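Local atomic coordinates of Vlm2 (Streptomyces tsusimaensis, PDB entry 6ECB), a protein that is a nonribosomal peptide synthetase of valinomycin biosynthesis, seen here through its thioesterase domain, which probably releases the finished depsipeptide chain. Residues A[189-194]-A[204-209]; A[54-59]-A[197-202]. All blocks are in the same frame, centred on the assembly; numbering follows the deposited sequence.

Contact 1. Residues A[189-194]-A[204-209]; sequences LLLDRA and LSEDYL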
ATOM      1  N   LEU A 189      -6.868  12.618 -18.554  1.00 36.72           N
ATOM      2  CA  LEU A 189      -7.511  13.313 -17.438  1.00 45.82           C
ATOM      3  C   LEU A 189      -6.718  13.131 -16.154  1.00 47.91           C
ATOM      4  O   LEU A 189      -6.591  14.064 -15.355  1.00 43.05           O
ATOM      5  CB  LEU A 189      -8.939  12.816 -17.228  1.00 40.44           C
ATOM      6  CG  LEU A 189     -10.017  13.254 -18.217  1.00 46.84           C
ATOM      7  CD1 LEU A 189     -11.350  12.727 -17.713  1.00 47.34           C
ATOM      8  CD2 LEU A 189     -10.044  14.759 -18.367  1.00 50.66           C
ATOM      9  N   LEU A 190      -6.190  11.929 -15.922  1.00 34.63           N
ATOM     10  CA  LEU A 190      -5.381  11.727 -14.734  1.00 29.13           C
ATOM     11  C   LEU A 190      -4.134  12.603 -14.770  1.00 40.04           C
ATOM     12  O   LEU A 190      -3.752  13.193 -13.754  1.00 34.85           O
ATOM     13  CB  LEU A 190      -4.991  10.254 -14.582  1.00 31.42           C
ATOM     14  CG  LEU A 190      -6.134   9.249 -14.453  1.00 46.49           C
ATOM     15  CD1 LEU A 190      -5.565   7.866 -14.198  1.00 34.47           C
ATOM     16  CD2 LEU A 190      -7.102   9.636 -13.339  1.00 43.00           C
ATOM     17  N   LEU A 191      -3.477  12.691 -15.930  1.00 31.46           N
ATOM     18  CA  LEU A 191      -2.285  13.527 -16.036  1.00 44.11           C
ATOM     19  C   LEU A 191      -2.642  14.996 -15.842  1.00 31.85           C
ATOM     20  O   LEU A 191      -1.925  15.736 -15.155  1.00 41.67           O
ATOM     21  CB  LEU A 191      -1.603  13.294 -17.389  1.00 39.43           C
ATOM     22  CG  LEU A 191      -1.087  11.867 -17.602  1.00 41.62           C
ATOM     23  CD1 LEU A 191      -0.609  11.657 -19.031  1.00 46.75           C
ATOM     24  CD2 LEU A 191       0.029  11.571 -16.632  1.00 38.74           C
ATOM     25  N   ASP A 192      -3.752  15.429 -16.436  1.00 32.35           N
ATOM     26  CA  ASP A 192      -4.221  16.798 -16.247  1.00 33.43           C
ATOM     27  C   ASP A 192      -4.398  17.116 -14.762  1.00 35.85           C
ATOM     28  O   ASP A 192      -4.080  18.223 -14.304  1.00 46.60           O
ATOM     29  CB  ASP A 192      -5.537  16.984 -16.991  1.00 34.79           C
ATOM     30  CG  ASP A 192      -5.358  17.083 -18.499  1.00 54.62           C
ATOM     31  OD1 ASP A 192      -4.208  17.244 -18.968  1.00 49.83           O
ATOM     32  OD2 ASP A 192      -6.378  17.000 -19.212  1.00 45.28           O
ATOM     33  N   ARG A 193      -4.932  16.162 -14.006  1.00 36.22           N
ATOM     34  CA  ARG A 193      -5.109  16.332 -12.565  1.00 31.84           C
ATOM     35  C   ARG A 193      -3.776  16.352 -11.830  1.00 52.80           C
ATOM     36  O   ARG A 193      -3.619  17.078 -10.842  1.00 36.40           O
ATOM     37  CB  ARG A 193      -6.007  15.208 -12.041  1.00 35.84           C
ATOM     38  CG  ARG A 193      -5.924  14.924 -10.521  1.00 48.74           C
ATOM     39  CD  ARG A 193      -6.431  16.087  -9.652  1.00 63.82           C
ATOM     40  NE  ARG A 193      -6.353  15.765  -8.224  1.00 71.81           N
ATOM     41  CZ  ARG A 193      -5.225  15.762  -7.513  1.00 87.81           C
ATOM     42  NH1 ARG A 193      -4.069  16.074  -8.088  1.00 77.97           N
ATOM     43  NH2 ARG A 193      -5.249  15.442  -6.223  1.00 94.29           N
ATOM     44  N   ALA A 194      -2.801  15.583 -12.290  1.00 36.62           N
ATOM     45  CA  ALA A 194      -1.584  15.400 -11.515  1.00 31.77           C
ATOM     46  C   ALA A 194      -0.501  16.415 -11.836  1.00 33.69           C
ATOM     47  O   ALA A 194       0.369  16.663 -10.985  1.00 36.90           O
ATOM     48  CB  ALA A 194      -1.017  13.996 -11.743  1.00 32.23           C
ATOM     49  N   LEU A 204       4.667  11.674 -11.268  1.00 33.16           N
ATOM     50  CA  LEU A 204       3.528  11.094 -11.985  1.00 39.30           C
ATOM     51  C   LEU A 204       3.420  11.683 -13.397  1.00 36.76           C
ATOM     52  O   LEU A 204       2.520  12.447 -13.745  1.00 36.37           O
ATOM     53  CB  LEU A 204       2.257  11.284 -11.174  1.00 40.30           C
ATOM     54  CG  LEU A 204       0.969  10.630 -11.668  1.00 52.58           C
ATOM     55  CD1 LEU A 204       1.208   9.445 -12.568  1.00 55.72           C
ATOM     56  CD2 LEU A 204       0.147  10.227 -10.462  1.00 47.01           C
ATOM     57  N   SER A 205       4.351  11.248 -14.240  1.00 30.89           N
ATOM     58  CA  SER A 205       4.412  11.607 -15.646  1.00 32.66           C
ATOM     59  C   SER A 205       3.578  10.644 -16.494  1.00 31.39           C
ATOM     60  O   SER A 205       3.073   9.631 -16.008  1.00 30.55           O
ATOM     61  CB  SER A 205       5.852  11.550 -16.121  1.00 40.66           C
ATOM     62  OG  SER A 205       6.333  10.241 -15.854  1.00 36.70           O
ATOM     63  N   GLU A 206       3.463  10.962 -17.785  1.00 32.62           N
ATOM     64  CA  GLU A 206       2.805  10.044 -18.718  1.00 33.08           C
ATOM     65  C   GLU A 206       3.466   8.669 -18.683  1.00 37.15           C
ATOM     66  O   GLU A 206       2.786   7.634 -18.639  1.00 32.83           O
ATOM     67  CB  GLU A 206       2.847  10.622 -20.132  1.00 39.13           C
ATOM     68  CG  GLU A 206       2.182   9.730 -21.165  1.00 51.83           C
ATOM     69  CD  GLU A 206       2.355  10.252 -22.577  1.00 61.84           C
ATOM     70  OE1 GLU A 206       2.613  11.463 -22.733  1.00 59.61           O
ATOM     71  OE2 GLU A 206       2.251   9.440 -23.522  1.00 65.28           O
ATOM     72  N   ASP A 207       4.797   8.646 -18.670  1.00 37.39           N
ATOM     73  CA  ASP A 207       5.534   7.387 -18.634  1.00 36.42           C
ATOM     74  C   ASP A 207       5.306   6.629 -17.328  1.00 31.81           C
ATOM     75  O   ASP A 207       5.136   5.404 -17.329  1.00 30.88           O
ATOM     76  CB  ASP A 207       7.012   7.688 -18.827  1.00 43.74           C
ATOM     77  CG  ASP A 207       7.834   6.448 -18.959  1.00 54.42           C
ATOM     78  OD1 ASP A 207       7.644   5.736 -19.968  1.00 58.90           O
ATOM     79  OD2 ASP A 207       8.658   6.193 -18.050  1.00 49.78           O
ATOM     80  N   TYR A 208       5.341   7.329 -16.191  1.00 28.93           N
ATOM     81  CA  TYR A 208       5.104   6.675 -14.915  1.00 29.58           C
ATOM     82  C   TYR A 208       3.716   6.059 -14.868  1.00 27.30           C
ATOM     83  O   TYR A 208       3.532   4.942 -14.372  1.00 25.51           O
ATOM     84  CB  TYR A 208       5.264   7.694 -13.780  1.00 29.01           C
ATOM     85  CG  TYR A 208       5.208   7.117 -12.404  1.00 24.37           C
ATOM     86  CD1 TYR A 208       6.367   6.763 -11.720  1.00 25.52           C
ATOM     87  CD2 TYR A 208       3.993   6.927 -11.758  1.00 25.10           C
ATOM     88  CE1 TYR A 208       6.314   6.248 -10.453  1.00 26.83           C
ATOM     89  CE2 TYR A 208       3.935   6.413 -10.506  1.00 24.63           C
ATOM     90  CZ  TYR A 208       5.101   6.066  -9.856  1.00 25.54           C
ATOM     91  OH  TYR A 208       5.021   5.555  -8.617  1.00 25.47           O
ATOM     92  N   LEU A 209       2.718   6.790 -15.345  1.00 28.36           N
ATOM     93  CA  LEU A 209       1.356   6.272 -15.317  1.00 25.51           C
ATOM     94  C   LEU A 209       1.242   4.995 -16.142  1.00 25.70           C
ATOM     95  O   LEU A 209       0.588   4.028 -15.731  1.00 27.43           O
ATOM     96  CB  LEU A 209       0.402   7.346 -15.849  1.00 28.35           C
ATOM     97  CG  LEU A 209      -1.063   6.949 -15.965  1.00 33.53           C
ATOM     98  CD1 LEU A 209      -1.632   6.548 -14.613  1.00 36.55           C
ATOM     99  CD2 LEU A 209      -1.852   8.099 -16.577  1.00 30.51           C
TER
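L191 and E206 bring the two backbones within 6.7 Å between their CA atoms, where the end of helix 183-194 meets the start of helix 206-220. A194 and L204 approach just as closely, and no hydrogen bond joins the two segments, so side chains do the work. L191 makes most of the contact. Its CG stands anti to its own carbonyl carbon (chi1 -63°), and the fork of the side chain is carried over the first turn of the other helix. There CD2 rests against the backbone of the turn, 3.7 Å from S205 O, and also meets L209 CD2 at 3.9 Å. CD1, the other branch, lies against the aliphatic root of E206, 3.8 Å from E206 CB, while the extended chain of E206 takes its carboxylate away from L191. An alanine in place of L191 is likely to leave a gap over this first turn, with L209 CD2 and E206 CB losing their apolar partner.

Two further apolar pairs complete the interface. L190 meets L209 nearly at right angles, CD1 to CD1, at 4.2 Å; both leucines also touch I167 of helix 167-170, which extends the same apolar cluster. At the end of helix 183-194 the methyl of A194 sits 3.9 Å from L204 CG.

S205 is the N-cap of helix 206-220, and its OG accepts from Y208 N at 3.1 Å, with a fairly straight N-H...O angle of 164°. In this α/β-hydrolase domain the end of helix 183-194 is thus joined to the loop residue L204 and the first turn of helix 206-220 by aliphatic groups, the CB-CG part of E206 included, packed partly on the S205 backbone; no hydrogen bond or salt bridge crosses between the segments.

Contact 2. Residues A[54-59]-A[197-202]; sequences YIELAR and DPRVSA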
ATOM      1  N   TYR A  54      -0.288   6.376  -0.440  1.00 19.48           N
ATOM      2  CA  TYR A  54      -0.030   6.623   0.978  1.00 16.22           C
ATOM      3  C   TYR A  54       0.316   8.072   1.293  1.00 18.26           C
ATOM      4  O   TYR A  54       0.521   8.404   2.471  1.00 19.97           O
ATOM      5  CB  TYR A  54       1.114   5.748   1.462  1.00 17.68           C
ATOM      6  CG  TYR A  54       0.885   4.268   1.302  1.00 16.29           C
ATOM      7  CD1 TYR A  54      -0.072   3.598   2.055  1.00 16.35           C
ATOM      8  CD2 TYR A  54       1.659   3.533   0.427  1.00 18.49           C
ATOM      9  CE1 TYR A  54      -0.254   2.230   1.939  1.00 16.28           C
ATOM     10  CE2 TYR A  54       1.473   2.153   0.294  1.00 19.31           C
ATOM     11  CZ  TYR A  54       0.508   1.523   1.045  1.00 17.21           C
ATOM     12  OH  TYR A  54       0.313   0.150   0.956  1.00 16.57           O
ATOM     13  N   ILE A  55       0.407   8.943   0.283  1.00 20.79           N
ATOM     14  CA  ILE A  55       0.903  10.291   0.529  1.00 20.81           C
ATOM     15  C   ILE A  55      -0.035  11.047   1.451  1.00 20.80           C
ATOM     16  O   ILE A  55       0.408  11.738   2.374  1.00 20.95           O
ATOM     17  CB  ILE A  55       1.127  11.041  -0.797  1.00 20.78           C
ATOM     18  CG1 ILE A  55       2.365  10.461  -1.491  1.00 23.54           C
ATOM     19  CG2 ILE A  55       1.289  12.536  -0.555  1.00 24.69           C
ATOM     20  CD1 ILE A  55       2.455  10.870  -2.957  1.00 29.60           C
ATOM     21  N   GLU A  56      -1.342  10.950   1.212  1.00 18.79           N
ATOM     22  CA  GLU A  56      -2.273  11.701   2.047  1.00 22.03           C
ATOM     23  C   GLU A  56      -2.237  11.205   3.487  1.00 18.99           C
ATOM     24  O   GLU A  56      -2.232  12.018   4.425  1.00 20.37           O
ATOM     25  CB  GLU A  56      -3.691  11.615   1.492  1.00 24.57           C
ATOM     26  CG  GLU A  56      -3.960  12.498   0.303  1.00 31.27           C
ATOM     27  CD  GLU A  56      -3.568  13.982   0.532  1.00 50.70           C
ATOM     28  OE1 GLU A  56      -3.996  14.596   1.541  1.00 58.17           O
ATOM     29  OE2 GLU A  56      -2.805  14.518  -0.308  1.00 56.20           O
ATOM     30  N   LEU A  57      -2.171   9.887   3.685  1.00 20.55           N
ATOM     31  CA  LEU A  57      -2.064   9.340   5.027  1.00 19.16           C
ATOM     32  C   LEU A  57      -0.810   9.862   5.701  1.00 20.14           C
ATOM     33  O   LEU A  57      -0.850  10.353   6.837  1.00 19.08           O
ATOM     34  CB  LEU A  57      -2.056   7.807   4.974  1.00 17.09           C
ATOM     35  CG  LEU A  57      -1.858   7.113   6.314  1.00 16.91           C
ATOM     36  CD1 LEU A  57      -2.949   7.444   7.319  1.00 19.81           C
ATOM     37  CD2 LEU A  57      -1.754   5.595   6.117  1.00 20.01           C
ATOM     38  N   ALA A  58       0.307   9.800   4.993  1.00 19.43           N
ATOM     39  CA  ALA A  58       1.571  10.249   5.565  1.00 21.21           C
ATOM     40  C   ALA A  58       1.510  11.713   5.963  1.00 24.21           C
ATOM     41  O   ALA A  58       2.079  12.100   6.991  1.00 24.99           O
ATOM     42  CB  ALA A  58       2.707  10.021   4.574  1.00 22.79           C
ATOM     43  N   ARG A  59       0.798  12.549   5.179  1.00 20.54           N
ATOM     44  CA  ARG A  59       0.718  13.960   5.505  1.00 21.22           C
ATOM     45  C   ARG A  59      -0.138  14.222   6.735  1.00 22.71           C
ATOM     46  O   ARG A  59       0.012  15.280   7.352  1.00 23.07           O
ATOM     47  CB  ARG A  59       0.153  14.765   4.326  1.00 24.46           C
ATOM     48  CG  ARG A  59       1.121  14.914   3.164  1.00 33.59           C
ATOM     49  CD  ARG A  59       0.836  16.234   2.443  1.00 78.52           C
ATOM     50  NE  ARG A  59      -0.559  16.277   2.034  1.00 73.42           N
ATOM     51  CZ  ARG A  59      -1.228  17.375   1.710  1.00 52.77           C
ATOM     52  NH1 ARG A  59      -2.498  17.271   1.350  1.00 54.97           N
ATOM     53  NH2 ARG A  59      -0.645  18.569   1.733  1.00 70.20           N
ATOM     54  N   ASP A 197       0.049  19.248  -9.373  1.00 37.54           N
ATOM     55  CA  ASP A 197      -0.212  18.959  -7.972  1.00 36.02           C
ATOM     56  C   ASP A 197       1.128  18.656  -7.318  1.00 40.18           C
ATOM     57  O   ASP A 197       1.748  17.637  -7.652  1.00 43.24           O
ATOM     58  CB  ASP A 197      -1.153  17.779  -7.839  1.00 35.32           C
ATOM     59  CG  ASP A 197      -1.285  17.289  -6.402  1.00 46.22           C
ATOM     60  OD1 ASP A 197      -0.824  17.983  -5.475  1.00 68.72           O
ATOM     61  OD2 ASP A 197      -1.855  16.203  -6.212  1.00 64.32           O
ATOM     62  N   PRO A 198       1.618  19.496  -6.399  1.00 36.70           N
ATOM     63  CA  PRO A 198       3.010  19.351  -5.940  1.00 43.68           C
ATOM     64  C   PRO A 198       3.267  18.083  -5.140  1.00 38.27           C
ATOM     65  O   PRO A 198       4.432  17.714  -4.942  1.00 64.33           O
ATOM     66  CB  PRO A 198       3.219  20.609  -5.089  1.00 48.77           C
ATOM     67  CG  PRO A 198       1.849  20.950  -4.589  1.00 45.23           C
ATOM     68  CD  PRO A 198       0.910  20.583  -5.697  1.00 43.15           C
ATOM     69  N   ARG A 199       2.217  17.407  -4.683  1.00 31.52           N
ATOM     70  CA  ARG A 199       2.385  16.148  -3.965  1.00 37.81           C
ATOM     71  C   ARG A 199       2.816  15.020  -4.900  1.00 60.67           C
ATOM     72  O   ARG A 199       3.514  14.096  -4.470  1.00 51.78           O
ATOM     73  CB  ARG A 199       1.075  15.777  -3.263  1.00 41.15           C
ATOM     74  CG  ARG A 199       0.632  16.740  -2.137  1.00 58.15           C
ATOM     75  CD  ARG A 199      -0.844  16.554  -1.774  1.00 63.84           C
ATOM     76  NE  ARG A 199      -1.755  17.178  -2.740  1.00 70.40           N
ATOM     77  CZ  ARG A 199      -3.072  17.321  -2.570  1.00 87.20           C
ATOM     78  NH1 ARG A 199      -3.667  16.898  -1.460  1.00 83.51           N
ATOM     79  NH2 ARG A 199      -3.804  17.902  -3.517  1.00 91.89           N
ATOM     80  N   VAL A 200       2.415  15.070  -6.172  1.00 33.58           N
ATOM     81  CA  VAL A 200       2.675  13.961  -7.084  1.00 36.26           C
ATOM     82  C   VAL A 200       3.310  14.379  -8.406  1.00 36.36           C
ATOM     83  O   VAL A 200       3.794  13.517  -9.137  1.00 44.56           O
ATOM     84  CB  VAL A 200       1.372  13.186  -7.362  1.00 39.87           C
ATOM     85  CG1 VAL A 200       0.752  12.719  -6.062  1.00 45.57           C
ATOM     86  CG2 VAL A 200       0.390  14.065  -8.145  1.00 41.06           C
ATOM     87  N   SER A 201       3.313  15.666  -8.755  1.00 35.30           N
ATOM     88  CA  SER A 201       3.787  16.064 -10.083  1.00 37.20           C
ATOM     89  C   SER A 201       5.256  15.720 -10.302  1.00 45.88           C
ATOM     90  O   SER A 201       5.692  15.616 -11.452  1.00 45.77           O
ATOM     91  CB  SER A 201       3.572  17.562 -10.288  1.00 52.51           C
ATOM     92  OG  SER A 201       4.391  18.311  -9.417  1.00 46.38           O
ATOM     93  N   ALA A 202       6.017  15.530  -9.225  1.00 47.35           N
ATOM     94  CA  ALA A 202       7.440  15.245  -9.352  1.00 53.46           C
ATOM     95  C   ALA A 202       7.677  13.946 -10.108  1.00 45.52           C
ATOM     96  O   ALA A 202       8.635  13.836 -10.883  1.00 56.61           O
ATOM     97  CB  ALA A 202       8.079  15.171  -7.965  1.00 51.67           C
TER
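R199 sends CG anti to its carbonyl carbon (chi1 -65°) and then bends at chi3 (-78°), which lays its CD and guanidinium against E56 and R59; E56, bent at chi2, turns its carboxylate to meet them. The result is a salt-bridge network of E56, R59, D197 and R199 on the surface of the α/β-hydrolase fold, tying helix 55-60 to the loop that follows helix 183-194.

Across the contact R199 NH1 makes a salt bridge to E56 OE2 at 2.8 Å. Its hydrogen bond is bent: carboxylate and guanidinium planes stand nearly perpendicular, and the donor comes from above the carboxylate, 47° out of its plane. Within the helix, R59 NH1 reaches the other oxygen, E56 OE1, at 3.1 Å, lying on its syn side with the oxygen in the guanidinium plane. One carboxylate thus serves two arginines and probably balances both positive charges; R59 NH1 and R199 NH1, 3.1 Å apart, are two donors that do not bond each other. R199 is poorly ordered, so this grip may be loose.

D197 holds R199 at both ends, backbone N and guanidinium NE. Its OD1 accepts from R199 N, closing an Asx turn, and from R199 NE at 3.0 Å, the latter on its syn side and in the guanidinium plane. The second oxygen, OD2, pairs with R193 at the end of the preceding helix.

Beside the charges, I55 CD1 packs on V200 CG1 at 4.0 Å, the two branched side chains crossing obliquely, and lies 3.7 Å from the backbone oxygen R199 O. I55 also leans on F203, further along the loop. Over the R59 guanidinium, meanwhile, R199 CD sits 3.5 Å above the plane, directly over its centre.

The two contacts lie about 13 Å apart, centre to centre, on the same side of the chain's centre, and their segments alternate along the chain: 54-59, then 189-194, 197-202 and 204-209. The last three follow one another from helix 183-194, through the connecting loop, into helix 206-220. Contact 1 folds helix 183-194 back against the start of helix 206-220; contact 2 fastens the loop between them to helix 55-60, which follows strand 40-44 of the central sheet. They touch where A194 O packs against S201 CB and V200 CG2. Together they join the helical region inserted between strands 134-137 and 237-241 to the α/β-hydrolase body of the thioesterase domain.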